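Local coordinates for hypothetical protein, GDSL-like Lipase/Acylhydrolase family protein (Bacteroides uniformis, PDB 4M8K) that probably hydrolyses ester or acyl bonds, as members of the GDSL-like lipase/acylhydrolase family do, although its substrate is not known, at residues Arg100-Ile103 with Thr104-His107; Asp136-Lys140 with Ala141-Ser145; Ala155-Lys158 with Gln159-Ala163; Leu174-Glu177 with Val178-Met182; Glu184-His188 with Tyr189-Asn193. One frame throughout, in Å; residues are numbered along the deposited sequence.

In the fold
The five local contacts follow one another along an alpha/beta chain built on a parallel sheet. Interactions 4 and 5 lie on helix 176-189, their centres 13 Å apart, the first at its start and the second at its end, where it turns into strand 192-195. Interaction 3 ends helix 146-160 beside it, with K158 CE 3.4 Å from Y189 O. Loop 136-145 (interaction 2) reaches both helices through W138, whose CH2 lies 3.7 Å from A155 CB and whose CZ2 lies 3.8 Å from Y189 OH. Interaction 1 meets interaction 3 at I106 O and Y161 OH (2.6 Å, a probable hydrogen bond); its R105 also reaches G27, start of the Gly-Asp-Ser sequence expected to carry the family's nucleophile.

Interaction 1: residues Arg100-Ile103 with Thr104-His107; sequences RSFI and TRIH
The F102 ring and the R105 guanidinium stand at 71° to each other, and NH1 of R105 approaches CD1 of F102 obliquely at 3.6 Å. The edge of the guanidinium, close to its plane, is taken by the carbonyl of R100, which accepts from R105 NH1 at 3.0 Å. The arginine chain bends at chi3 (50°), which folds its head back over the preceding residues and brings CD to 3.6 Å from S101 O. That oxygen is gripped twice by T104. The hydroxyl OG1 donates in the carbonyl plane, on a lone pair, over 2.7 Å, while the backbone N of T104 comes from above the plane at 3.0 Å. One residue on, R105 N donates to F102 O, and CG2 of I106 packs 3.5 Å from that same oxygen. S101 OG turns to H89 ND1 and sits near T104 CG2. Beyond the loop, R105 NH2 donates to the carbonyls of N80 and G27 in the strand ends behind it. One buried cation is thus spread over several backbone carbonyls, whose dipoles probably offset part of its charge while the bonds hold the loop to the sheet.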
loop_
_atom_site.group_PDB
_atom_site.type_symbol
_atom_site.label_atom_id
_atom_site.label_comp_id
_atom_site.label_asym_id
_atom_site.label_seq_id
_atom_site.Cartn_x
_atom_site.Cartn_y
_atom_site.Cartn_z
ATOM N N ARG A 100 -7.639 9.491 7.804
ATOM C CA ARG A 100 -7.324 8.780 6.565
ATOM C C ARG A 100 -6.074 7.936 6.560
ATOM O O ARG A 100 -5.712 7.399 5.503
ATOM C CB ARG A 100 -7.154 9.766 5.403
ATOM C CG ARG A 100 -5.932 10.695 5.569
ATOM C CD ARG A 100 -6.021 11.915 4.607
ATOM N NE ARG A 100 -7.030 12.835 5.082
ATOM C CZ ARG A 100 -7.433 13.906 4.409
ATOM N NH1 ARG A 100 -6.958 14.185 3.188
ATOM N NH2 ARG A 100 -8.336 14.672 4.940
ATOM N N SER A 101 -5.432 7.771 7.699
ATOM C CA SER A 101 -4.165 7.087 7.722
ATOM C C SER A 101 -4.370 5.608 7.524
ATOM O O SER A 101 -5.480 5.122 7.766
ATOM C CB SER A 101 -3.455 7.391 9.036
ATOM O OG SER A 101 -4.260 7.023 10.118
ATOM N N PHE A 102 -3.321 4.881 7.105
ATOM C CA PHE A 102 -3.494 3.453 6.771
ATOM C C PHE A 102 -4.080 2.767 7.997
ATOM O O PHE A 102 -4.910 1.912 7.888
ATOM C CB PHE A 102 -2.192 2.758 6.402
ATOM C CG PHE A 102 -1.744 2.967 4.972
ATOM C CD1 PHE A 102 -1.910 4.157 4.326
ATOM C CD2 PHE A 102 -1.124 1.939 4.303
ATOM C CE1 PHE A 102 -1.530 4.306 3.002
ATOM C CE2 PHE A 102 -0.679 2.093 3.015
ATOM C CZ PHE A 102 -0.890 3.276 2.357
ATOM N N ILE A 103 -3.604 3.158 9.166
ATOM C CA ILE A 103 -3.938 2.443 10.408
ATOM C C ILE A 103 -5.389 2.619 10.829
ATOM O O ILE A 103 -5.900 1.847 11.654
ATOM C CB ILE A 103 -2.955 2.779 11.543
ATOM C CG1 ILE A 103 -2.947 4.275 11.874
ATOM C CG2 ILE A 103 -1.551 2.283 11.192
ATOM C CD1 ILE A 103 -1.911 4.590 12.942
ATOM N N THR A 104 -6.081 3.541 10.197
ATOM C CA THR A 104 -7.498 3.731 10.443
ATOM C C THR A 104 -8.372 2.988 9.447
ATOM O O THR A 104 -9.570 2.950 9.626
ATOM C CB THR A 104 -7.873 5.224 10.389
ATOM O OG1 THR A 104 -7.790 5.694 9.035
ATOM C CG2 THR A 104 -6.932 6.041 11.268
ATOM N N ARG A 105 -7.775 2.398 8.406
ATOM C CA ARG A 105 -8.538 1.748 7.334
ATOM C C ARG A 105 -8.446 0.245 7.294
ATOM O O ARG A 105 -8.991 -0.393 6.423
ATOM C CB ARG A 105 -8.067 2.347 6.030
ATOM C CG ARG A 105 -8.636 3.762 5.851
ATOM C CD ARG A 105 -7.739 4.686 5.045
ATOM N NE ARG A 105 -7.331 4.058 3.807
ATOM C CZ ARG A 105 -6.190 4.253 3.178
ATOM N NH1 ARG A 105 -5.289 5.113 3.614
ATOM N NH2 ARG A 105 -5.959 3.566 2.098
ATOM N N ILE A 106 -7.759 -0.324 8.296
ATOM C CA ILE A 106 -7.432 -1.746 8.348
ATOM C C ILE A 106 -8.617 -2.709 8.519
ATOM O O ILE A 106 -8.462 -3.864 8.198
ATOM C CB ILE A 106 -6.429 -2.029 9.507
ATOM C CG1 ILE A 106 -6.956 -1.534 10.842
ATOM C CG2 ILE A 106 -5.091 -1.356 9.222
ATOM C CD1 ILE A 106 -6.093 -2.008 12.024
ATOM N N HIS A 107 -9.775 -2.230 8.977
ATOM C CA HIS A 107 -11.006 -3.043 9.039
ATOM C C HIS A 107 -11.807 -3.102 7.751
ATOM O O HIS A 107 -12.772 -3.870 7.683
ATOM C CB HIS A 107 -11.966 -2.553 10.145
ATOM C CG HIS A 107 -11.387 -2.597 11.527
ATOM N ND1 HIS A 107 -11.628 -3.627 12.405
ATOM C CD2 HIS A 107 -10.567 -1.730 12.181
ATOM C CE1 HIS A 107 -11.002 -3.395 13.539
ATOM N NE2 HIS A 107 -10.351 -2.247 13.431
#

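Interaction 2: residues Asp136-Lys140 with Ala141-Ser145; sequences DGWTK and ADLYS
D142 turns back on T139, and each atom of its side chain meets that residue in turn. CB lies 3.4 Å from T139 O, CG comes to 3.1 Å from T139 OG1, and OD2 accepts from T139 N at 3.0 Å. This bond is almost straight (177° at the hydrogen), although it meets the carboxylate from above its plane. OD2 also takes a bond from Q134 NE2, which ties the group to the chain just upstream. The return bond uses T139 OG1, which lies between the residue's own N and carbonyl carbon (chi1 72°) and accepts from D142 N at 2.9 Å. Behind this pair L143 N donates to K140 O, and CD2 of L143 packs obliquely 4.0 Å from W138 CD1. The indole N of W138 is held by Q134 O, and one face of the ring carries D136 CA. On the outer side K140, bent at chi2 and chi4, lays CE 3.6 Å from Y144 CE2 and sends NZ on to S98 OG. The two reciprocal bonds between T139 and D142 have the pattern of a capping box, here beside the short 3-10 turn that precedes helix 146-160.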
loop_
_atom_site.group_PDB
_atom_site.type_symbol
_atom_site.label_atom_id
_atom_site.label_comp_id
_atom_site.label_asym_id
_atom_site.label_seq_id
_atom_site.Cartn_x
_atom_site.Cartn_y
_atom_site.Cartn_z
ATOM N N ASP A 136 4.398 -2.839 21.131
ATOM C CA ASP A 136 3.192 -2.984 21.940
ATOM C C ASP A 136 2.927 -1.647 22.617
ATOM O O ASP A 136 3.805 -0.766 22.616
ATOM C CB ASP A 136 3.322 -4.106 22.989
ATOM C CG ASP A 136 2.003 -4.921 23.148
ATOM O OD1 ASP A 136 0.869 -4.327 23.160
ATOM O OD2 ASP A 136 2.091 -6.159 23.279
ATOM N N GLY A 137 1.757 -1.500 23.221
ATOM C CA GLY A 137 1.462 -0.363 24.114
ATOM C C GLY A 137 1.164 0.967 23.409
ATOM O O GLY A 137 1.242 2.035 24.018
ATOM N N TRP A 138 0.818 0.899 22.133
ATOM C CA TRP A 138 0.649 2.093 21.305
ATOM C C TRP A 138 -0.456 3.001 21.817
ATOM O O TRP A 138 -1.642 2.595 21.914
ATOM C CB TRP A 138 0.322 1.705 19.891
ATOM C CG TRP A 138 1.284 0.729 19.249
ATOM C CD1 TRP A 138 2.463 1.022 18.671
ATOM C CD2 TRP A 138 1.120 -0.680 19.128
ATOM N NE1 TRP A 138 3.054 -0.099 18.182
ATOM C CE2 TRP A 138 2.236 -1.163 18.413
ATOM C CE3 TRP A 138 0.125 -1.578 19.518
ATOM C CZ2 TRP A 138 2.420 -2.508 18.128
ATOM C CZ3 TRP A 138 0.297 -2.924 19.224
ATOM C CH2 TRP A 138 1.447 -3.376 18.544
ATOM N N THR A 139 -0.090 4.243 22.097
ATOM C CA THR A 139 -1.094 5.318 22.298
ATOM C C THR A 139 -1.413 6.021 21.002
ATOM O O THR A 139 -0.646 5.971 20.036
ATOM C CB THR A 139 -0.598 6.340 23.315
ATOM O OG1 THR A 139 0.462 7.141 22.751
ATOM C CG2 THR A 139 -0.080 5.640 24.615
ATOM N N LYS A 140 -2.538 6.706 20.971
ATOM C CA LYS A 140 -2.833 7.588 19.819
ATOM C C LYS A 140 -1.654 8.557 19.558
ATOM O O LYS A 140 -1.227 8.743 18.415
ATOM C CB LYS A 140 -4.109 8.352 20.066
ATOM C CG LYS A 140 -4.458 9.446 19.028
ATOM C CD LYS A 140 -4.727 8.872 17.675
ATOM C CE LYS A 140 -4.762 9.957 16.606
ATOM N NZ LYS A 140 -5.739 11.062 16.837
ATOM N N ALA A 141 -1.135 9.132 20.639
ATOM C CA ALA A 141 -0.008 10.085 20.532
ATOM C C ALA A 141 1.199 9.448 19.831
ATOM O O ALA A 141 1.781 10.060 18.890
ATOM C CB ALA A 141 0.369 10.645 21.894
ATOM N N ASP A 142 1.545 8.219 20.257
ATOM C CA ASP A 142 2.682 7.491 19.717
ATOM C C ASP A 142 2.500 7.335 18.185
ATOM O O ASP A 142 3.465 7.346 17.423
ATOM C CB ASP A 142 2.752 6.091 20.242
ATOM C CG ASP A 142 3.140 6.000 21.689
ATOM O OD1 ASP A 142 3.821 6.912 22.164
ATOM O OD2 ASP A 142 2.773 4.976 22.315
ATOM N N LEU A 143 1.267 7.182 17.757
ATOM C CA LEU A 143 0.983 6.751 16.396
ATOM C C LEU A 143 1.048 7.882 15.360
ATOM O O LEU A 143 0.840 7.618 14.183
ATOM C CB LEU A 143 -0.352 6.014 16.341
ATOM C CG LEU A 143 -0.404 4.672 17.053
ATOM C CD1 LEU A 143 -1.826 4.151 17.124
ATOM C CD2 LEU A 143 0.476 3.675 16.350
ATOM N N TYR A 144 1.332 9.103 15.821
ATOM C CA TYR A 144 1.734 10.247 14.965
ATOM C C TYR A 144 3.125 10.028 14.379
ATOM O O TYR A 144 3.499 10.699 13.445
ATOM C CB TYR A 144 1.641 11.593 15.748
ATOM C CG TYR A 144 0.240 12.095 15.838
ATOM C CD1 TYR A 144 -0.271 12.884 14.819
ATOM C CD2 TYR A 144 -0.593 11.781 16.912
ATOM C CE1 TYR A 144 -1.566 13.302 14.849
ATOM C CE2 TYR A 144 -1.917 12.189 16.936
ATOM C CZ TYR A 144 -2.382 12.966 15.910
ATOM O OH TYR A 144 -3.669 13.418 15.936
ATOM N N SER A 145 3.904 9.077 14.918
ATOM C CA SER A 145 5.221 8.809 14.396
ATOM C C SER A 145 5.245 7.553 13.470
ATOM O O SER A 145 4.428 6.627 13.614
ATOM C CB SER A 145 6.222 8.622 15.550
ATOM O OG SER A 145 6.449 9.876 16.185
#

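Interaction 3: residues Ala155-Lys158 with Gln159-Ala163; sequences ASLK and QLYPA
L157 and Y161 both turn CG away from their own carbonyl carbons (chi1 -74° and -50°), and this brings CD2 of L157 to 3.7 Å from CE2 of Y161. The pair sits one turn apart at the C-terminal end of helix 146-160, one of the helices that pack on the parallel sheet of this alpha/beta fold. The two side chains meet at a slant. Both pack against the sheet, L157 on V117 and I166 and the tyrosine ring on I115, so the last helical turn is seated on strands 114-118 and 165-170. One face of the Y161 ring carries CB of L160, 3.6 Å above the plane and toward the rim, which probably limits how the ring can turn. Its hydroxyl bonds to the carbonyl of I106, tying the helix end to the loop that precedes strand 114-118. Three regular helical bonds run through the turn: Q159 N to A155 O at 3.2 Å, L160 N to S156 O at 2.9 Å, and Y161 N to L157 O, also 2.9 Å. L160 packs its CG 3.4 Å from S156 O, and S156 OG itself bonds back to Y152 O within the helix. Y161 is the first residue to leave helical geometry, and the proline that follows has no N-H with which to continue the ladder. Q159 lies on the exposed side, while K158, also exposed, reaches over to Y189 of helix 176-189. Past the last helical bond, K158 O is met by CA of P162, a C-H...O contact of 3.5 Å.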
loop_
_atom_site.group_PDB
_atom_site.type_symbol
_atom_site.label_atom_id
_atom_site.label_comp_id
_atom_site.label_asym_id
_atom_site.label_seq_id
_atom_site.Cartn_x
_atom_site.Cartn_y
_atom_site.Cartn_z
ATOM N N ALA A 155 1.078 -5.348 13.013
ATOM C CA ALA A 155 0.646 -6.112 14.196
ATOM C C ALA A 155 -0.833 -6.318 14.120
ATOM O O ALA A 155 -1.313 -7.411 14.303
ATOM C CB ALA A 155 1.022 -5.384 15.474
ATOM N N SER A 156 -1.554 -5.248 13.810
ATOM C CA SER A 156 -3.027 -5.271 13.707
ATOM C C SER A 156 -3.554 -6.031 12.504
ATOM O O SER A 156 -4.536 -6.765 12.665
ATOM C CB SER A 156 -3.616 -3.850 13.655
ATOM O OG SER A 156 -3.234 -3.129 14.804
ATOM N N LEU A 157 -2.924 -5.870 11.318
ATOM C CA LEU A 157 -3.306 -6.686 10.174
ATOM C C LEU A 157 -3.159 -8.185 10.455
ATOM O O LEU A 157 -4.035 -8.989 10.081
ATOM C CB LEU A 157 -2.492 -6.337 8.959
ATOM C CG LEU A 157 -2.907 -5.016 8.339
ATOM C CD1 LEU A 157 -1.917 -4.670 7.222
ATOM C CD2 LEU A 157 -4.346 -5.076 7.866
ATOM N N LYS A 158 -2.067 -8.576 11.104
ATOM C CA LYS A 158 -1.845 -9.986 11.439
ATOM C C LYS A 158 -2.919 -10.525 12.409
ATOM O O LYS A 158 -3.330 -11.659 12.276
ATOM C CB LYS A 158 -0.444 -10.222 12.007
ATOM C CG LYS A 158 0.629 -10.244 10.934
ATOM C CD LYS A 158 2.043 -10.192 11.483
ATOM C CE LYS A 158 2.419 -11.408 12.293
ATOM N NZ LYS A 158 2.304 -12.612 11.474
ATOM N N GLN A 159 -3.396 -9.709 13.337
ATOM C CA GLN A 159 -4.454 -10.133 14.257
ATOM C C GLN A 159 -5.826 -10.182 13.570
ATOM O O GLN A 159 -6.580 -11.159 13.737
ATOM C CB GLN A 159 -4.464 -9.230 15.495
ATOM C CG GLN A 159 -5.587 -9.571 16.439
ATOM C CD GLN A 159 -5.403 -8.960 17.813
ATOM O OE1 GLN A 159 -6.093 -8.003 18.178
ATOM N NE2 GLN A 159 -4.441 -9.481 18.559
ATOM N N LEU A 160 -6.167 -9.141 12.795
ATOM C CA LEU A 160 -7.450 -9.112 12.087
ATOM C C LEU A 160 -7.571 -10.188 10.982
ATOM O O LEU A 160 -8.686 -10.698 10.739
ATOM C CB LEU A 160 -7.718 -7.734 11.487
ATOM C CG LEU A 160 -7.900 -6.626 12.541
ATOM C CD1 LEU A 160 -7.991 -5.298 11.859
ATOM C CD2 LEU A 160 -9.141 -6.865 13.369
ATOM N N TYR A 161 -6.477 -10.469 10.267
ATOM C CA TYR A 161 -6.507 -11.411 9.117
ATOM C C TYR A 161 -5.498 -12.547 9.291
ATOM O O TYR A 161 -4.481 -12.605 8.578
ATOM C CB TYR A 161 -6.249 -10.623 7.825
ATOM C CG TYR A 161 -7.147 -9.409 7.716
ATOM C CD1 TYR A 161 -8.473 -9.555 7.412
ATOM C CD2 TYR A 161 -6.677 -8.138 7.995
ATOM C CE1 TYR A 161 -9.303 -8.469 7.337
ATOM C CE2 TYR A 161 -7.500 -7.018 7.945
ATOM C CZ TYR A 161 -8.815 -7.186 7.612
ATOM O OH TYR A 161 -9.673 -6.118 7.571
ATOM N N PRO A 162 -5.732 -13.432 10.297
ATOM C CA PRO A 162 -4.699 -14.403 10.657
ATOM C C PRO A 162 -4.475 -15.494 9.628
ATOM O O PRO A 162 -3.455 -16.200 9.705
ATOM C CB PRO A 162 -5.220 -15.024 11.987
ATOM C CG PRO A 162 -6.687 -14.811 11.948
ATOM C CD PRO A 162 -6.885 -13.500 11.209
ATOM N N ALA A 163 -5.437 -15.659 8.722
ATOM C CA ALA A 163 -5.308 -16.595 7.648
ATOM C C ALA A 163 -4.813 -15.957 6.363
ATOM O O ALA A 163 -4.577 -16.683 5.439
ATOM C CB ALA A 163 -6.653 -17.287 7.393
#

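Interaction 4: residues Leu174-Glu177 with Val178-Met182; sequences LSEE and VTDSM
S175 is the N-cap of helix 176-189, the helix of a beta-alpha-beta unit that links strands 165-170 and 192-195, and its OG accepts from V178 N at 3.1 Å. The closely fitted side lies around this cap. T179 bonds twice to S175 O, through N and through OG1 (2.8 Å), and the two donors come from opposite faces of the carbonyl. S181 repeats the pattern on E177 O, with OG at 2.6 Å; that hydroxyl also meets R147 NE of helix 146-160. V178 packs its CG1 4.0 Å from CD1 of L174, and the same leucine methyl lies near CE of the selenomethionine M182, so the apolar edge faces helices 121-126 and 146-160. The solvent side is looser and acidic. E176 and D180 run side by side in the same direction, E176 CG 3.7 Å from D180 OD2, their carboxylate planes only 18° apart. OE2 of E176 and OD2 of D180 stay 5.0 Å apart; like charges are probably tolerated better here because the helix start is positively polarised. A water bridges L174 and T179, accepting from L174 N and donating to T179 OG1 at 2.8 Å.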
loop_
_atom_site.group_PDB
_atom_site.type_symbol
_atom_site.label_atom_id
_atom_site.label_comp_id
_atom_site.label_asym_id
_atom_site.label_seq_id
_atom_site.Cartn_x
_atom_site.Cartn_y
_atom_site.Cartn_z
ATOM N N LEU A 174 12.494 6.639 -1.436
ATOM C CA LEU A 174 12.061 7.197 -0.141
ATOM C C LEU A 174 13.234 7.467 0.796
ATOM O O LEU A 174 14.329 6.989 0.573
ATOM C CB LEU A 174 11.063 6.259 0.525
ATOM C CG LEU A 174 9.793 5.948 -0.303
ATOM C CD1 LEU A 174 8.826 5.183 0.582
ATOM C CD2 LEU A 174 9.110 7.167 -0.917
ATOM N N SER A 175 12.996 8.212 1.870
ATOM C CA SER A 175 14.044 8.459 2.854
ATOM C C SER A 175 14.648 7.180 3.321
ATOM O O SER A 175 13.998 6.157 3.372
ATOM C CB SER A 175 13.495 9.249 4.061
ATOM O OG SER A 175 12.605 8.529 4.865
ATOM N N GLU A 176 15.924 7.272 3.696
ATOM C CA GLU A 176 16.650 6.185 4.301
ATOM C C GLU A 176 15.934 5.668 5.508
ATOM O O GLU A 176 15.785 4.479 5.680
ATOM C CB GLU A 176 18.029 6.680 4.739
ATOM C CG GLU A 176 19.077 5.587 4.765
ATOM C CD GLU A 176 20.513 6.133 4.869
ATOM O OE1 GLU A 176 20.812 7.028 5.714
ATOM O OE2 GLU A 176 21.345 5.657 4.083
ATOM N N GLU A 177 15.472 6.564 6.350
ATOM C CA GLU A 177 14.779 6.159 7.587
ATOM C C GLU A 177 13.441 5.433 7.360
ATOM O O GLU A 177 13.200 4.433 8.006
ATOM C CB GLU A 177 14.598 7.359 8.512
ATOM C CG GLU A 177 15.927 7.717 9.142
ATOM C CD GLU A 177 15.914 9.030 9.896
ATOM O OE1 GLU A 177 14.832 9.631 10.065
ATOM O OE2 GLU A 177 17.005 9.469 10.313
ATOM N N VAL A 178 12.590 5.914 6.450
ATOM C CA VAL A 178 11.350 5.218 6.132
ATOM C C VAL A 178 11.644 3.869 5.464
ATOM O O VAL A 178 11.020 2.844 5.753
ATOM C CB VAL A 178 10.418 6.112 5.251
ATOM C CG1 VAL A 178 9.317 5.308 4.573
ATOM C CG2 VAL A 178 9.791 7.221 6.102
ATOM N N THR A 179 12.625 3.859 4.593
ATOM C CA THR A 179 12.954 2.651 3.870
ATOM C C THR A 179 13.485 1.548 4.810
ATOM O O THR A 179 13.018 0.372 4.772
ATOM C CB THR A 179 13.994 2.955 2.781
ATOM O OG1 THR A 179 13.449 3.928 1.853
ATOM C CG2 THR A 179 14.304 1.704 2.038
ATOM N N ASP A 180 14.440 1.930 5.640
ATOM C CA ASP A 180 15.072 1.006 6.562
ATOM C C ASP A 180 14.063 0.555 7.623
ATOM O O ASP A 180 14.059 -0.623 8.060
ATOM C CB ASP A 180 16.285 1.650 7.263
ATOM C CG ASP A 180 17.514 1.807 6.362
ATOM O OD1 ASP A 180 17.543 1.217 5.268
ATOM O OD2 ASP A 180 18.450 2.524 6.783
ATOM N N SER A 181 13.260 1.499 8.100
ATOM C CA SER A 181 12.276 1.187 9.146
ATOM C C SER A 181 11.268 0.136 8.657
ATOM O O SER A 181 10.982 -0.828 9.364
ATOM C CB SER A 181 11.544 2.441 9.626
ATOM O OG SER A 181 12.437 3.390 10.228
HETATM N N MSE A 182 10.728 0.292 7.449
HETATM C CA MSE A 182 9.751 -0.713 6.934
HETATM C C MSE A 182 10.422 -2.078 6.803
HETATM O O MSE A 182 9.821 -3.102 7.122
HETATM C CB MSE A 182 9.139 -0.269 5.612
HETATM C CG MSE A 182 8.020 0.669 5.933
HETATM SE SE MSE A 182 6.863 1.126 4.416
HETATM C CE MSE A 182 8.215 1.838 3.188
HETATM O O HOH W 1 12.893 3.721 -0.914
#

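Interaction 5: residues Glu184-His188 with Tyr189-Asn193; sequences EICRH and YGIEN
I191 N donates to C186 O at 2.9 Å and G190 N to R187 O at 3.2 Å, the two backbone bonds of a Schellman motif that ends helix 176-189. G190 takes a positive phi (67°), which swings the chain out of the helix and on toward strand 192-195, the edge strand of the parallel sheet. Y189 N still bonds to I185 O in the regular helical manner. Aromatic contact comes next. H188 and Y189 form a T-shaped pair in which the edge of the imidazole faces the tyrosine ring, the planes at 70° and CD2 of H188 3.5 Å above the ring centre. The imidazole comes alongside the following tyrosine through a fully extended first torsion (chi1 -180°, CG opposite the backbone N), and it also stacks on Y135. Apolar packing fills the inner side. I185 runs beside Y189, and its CG2 meets the ring edge in plane, 3.8 Å from CD2, while the far parts of both residues touch helix 146-160. SG of C186 lies against CB of N193 and, more loosely, near CG2 of I191. Charge lies outside: R187 grips E184 side-on, NE to OE1 and, at 3.0 Å, NH2 to OE2, both bonds belonging to one salt bridge. Buried N193 is held at both ends of its amide, OD1 by T170 OG1 and N168 ND2 and ND2 by D183 OD1, and its CB sits 3.8 Å from C186 SG.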
loop_
_atom_site.group_PDB
_atom_site.type_symbol
_atom_site.label_atom_id
_atom_site.label_comp_id
_atom_site.label_asym_id
_atom_site.label_seq_id
_atom_site.Cartn_x
_atom_site.Cartn_y
_atom_site.Cartn_z
ATOM N N GLU A 184 13.016 -3.357 8.512
ATOM C CA GLU A 184 13.229 -3.875 9.869
ATOM C C GLU A 184 11.917 -4.354 10.533
ATOM O O GLU A 184 11.848 -5.408 11.172
ATOM C CB GLU A 184 13.864 -2.795 10.741
ATOM C CG GLU A 184 13.897 -3.134 12.233
ATOM C CD GLU A 184 14.707 -4.386 12.557
ATOM O OE1 GLU A 184 15.334 -4.996 11.661
ATOM O OE2 GLU A 184 14.746 -4.776 13.734
ATOM N N ILE A 185 10.879 -3.542 10.412
ATOM C CA ILE A 185 9.588 -3.877 10.996
ATOM C C ILE A 185 8.924 -5.053 10.267
ATOM O O ILE A 185 8.372 -5.943 10.959
ATOM C CB ILE A 185 8.644 -2.618 11.062
ATOM C CG1 ILE A 185 9.262 -1.555 11.963
ATOM C CG2 ILE A 185 7.281 -2.990 11.605
ATOM C CD1 ILE A 185 8.642 -0.188 11.847
ATOM N N CYS A 186 8.969 -5.102 8.921
ATOM C CA CYS A 186 8.561 -6.292 8.194
ATOM C C CYS A 186 9.283 -7.537 8.693
ATOM O O CYS A 186 8.657 -8.576 8.934
ATOM C CB CYS A 186 8.842 -6.162 6.724
ATOM S SG CYS A 186 7.667 -5.029 5.901
ATOM N N ARG A 187 10.583 -7.434 8.879
ATOM C CA ARG A 187 11.363 -8.586 9.425
ATOM C C ARG A 187 10.877 -8.989 10.842
ATOM O O ARG A 187 10.708 -10.191 11.147
ATOM C CB ARG A 187 12.863 -8.280 9.394
ATOM C CG ARG A 187 13.747 -9.439 9.956
ATOM C CD ARG A 187 14.934 -9.027 10.865
ATOM N NE ARG A 187 14.546 -8.117 11.967
ATOM C CZ ARG A 187 13.998 -8.499 13.122
ATOM N NH1 ARG A 187 13.791 -9.776 13.382
ATOM N NH2 ARG A 187 13.668 -7.599 14.047
ATOM N N HIS A 188 10.619 -8.005 11.700
ATOM C CA HIS A 188 10.090 -8.317 13.024
ATOM C C HIS A 188 8.829 -9.173 12.912
ATOM O O HIS A 188 8.704 -10.161 13.556
ATOM C CB HIS A 188 9.775 -7.039 13.809
ATOM C CG HIS A 188 9.227 -7.293 15.192
ATOM N ND1 HIS A 188 10.040 -7.428 16.310
ATOM C CD2 HIS A 188 7.955 -7.464 15.637
ATOM C CE1 HIS A 188 9.297 -7.680 17.377
ATOM N NE2 HIS A 188 8.030 -7.720 16.997
ATOM N N TYR A 189 7.885 -8.745 12.073
ATOM C CA TYR A 189 6.591 -9.401 11.971
ATOM C C TYR A 189 6.552 -10.572 10.967
ATOM O O TYR A 189 5.510 -11.222 10.825
ATOM C CB TYR A 189 5.509 -8.353 11.679
ATOM C CG TYR A 189 5.198 -7.478 12.910
ATOM C CD1 TYR A 189 4.430 -7.961 13.965
ATOM C CD2 TYR A 189 5.731 -6.209 13.020
ATOM C CE1 TYR A 189 4.147 -7.154 15.060
ATOM C CE2 TYR A 189 5.491 -5.416 14.118
ATOM C CZ TYR A 189 4.677 -5.881 15.124
ATOM O OH TYR A 189 4.485 -5.050 16.216
ATOM N N GLY A 190 7.688 -10.900 10.354
ATOM C CA GLY A 190 7.754 -12.040 9.431
ATOM C C GLY A 190 6.928 -11.775 8.181
ATOM O O GLY A 190 6.328 -12.679 7.648
ATOM N N ILE A 191 6.817 -10.517 7.789
ATOM C CA ILE A 191 6.132 -10.140 6.572
ATOM C C ILE A 191 7.140 -9.869 5.448
ATOM O O ILE A 191 8.082 -9.040 5.624
ATOM C CB ILE A 191 5.335 -8.843 6.787
ATOM C CG1 ILE A 191 4.200 -9.002 7.800
ATOM C CG2 ILE A 191 4.808 -8.297 5.449
ATOM C CD1 ILE A 191 3.287 -10.156 7.538
ATOM N N GLU A 192 6.950 -10.497 4.289
ATOM C CA GLU A 192 7.779 -10.193 3.094
ATOM C C GLU A 192 7.666 -8.736 2.648
ATOM O O GLU A 192 6.558 -8.176 2.498
ATOM C CB GLU A 192 7.453 -11.109 1.903
ATOM C CG GLU A 192 8.090 -10.706 0.555
ATOM C CD GLU A 192 9.109 -11.676 -0.021
ATOM O OE1 GLU A 192 8.707 -12.822 -0.291
ATOM O OE2 GLU A 192 10.280 -11.262 -0.259
ATOM N N ASN A 193 8.834 -8.134 2.409
ATOM C CA ASN A 193 8.921 -6.760 2.001
ATOM C C ASN A 193 9.437 -6.709 0.568
ATOM O O ASN A 193 10.533 -7.137 0.317
ATOM C CB ASN A 193 9.848 -5.990 2.950
ATOM C CG ASN A 193 9.926 -4.532 2.641
ATOM O OD1 ASN A 193 8.997 -3.932 2.062
ATOM N ND2 ASN A 193 11.033 -3.930 2.997
#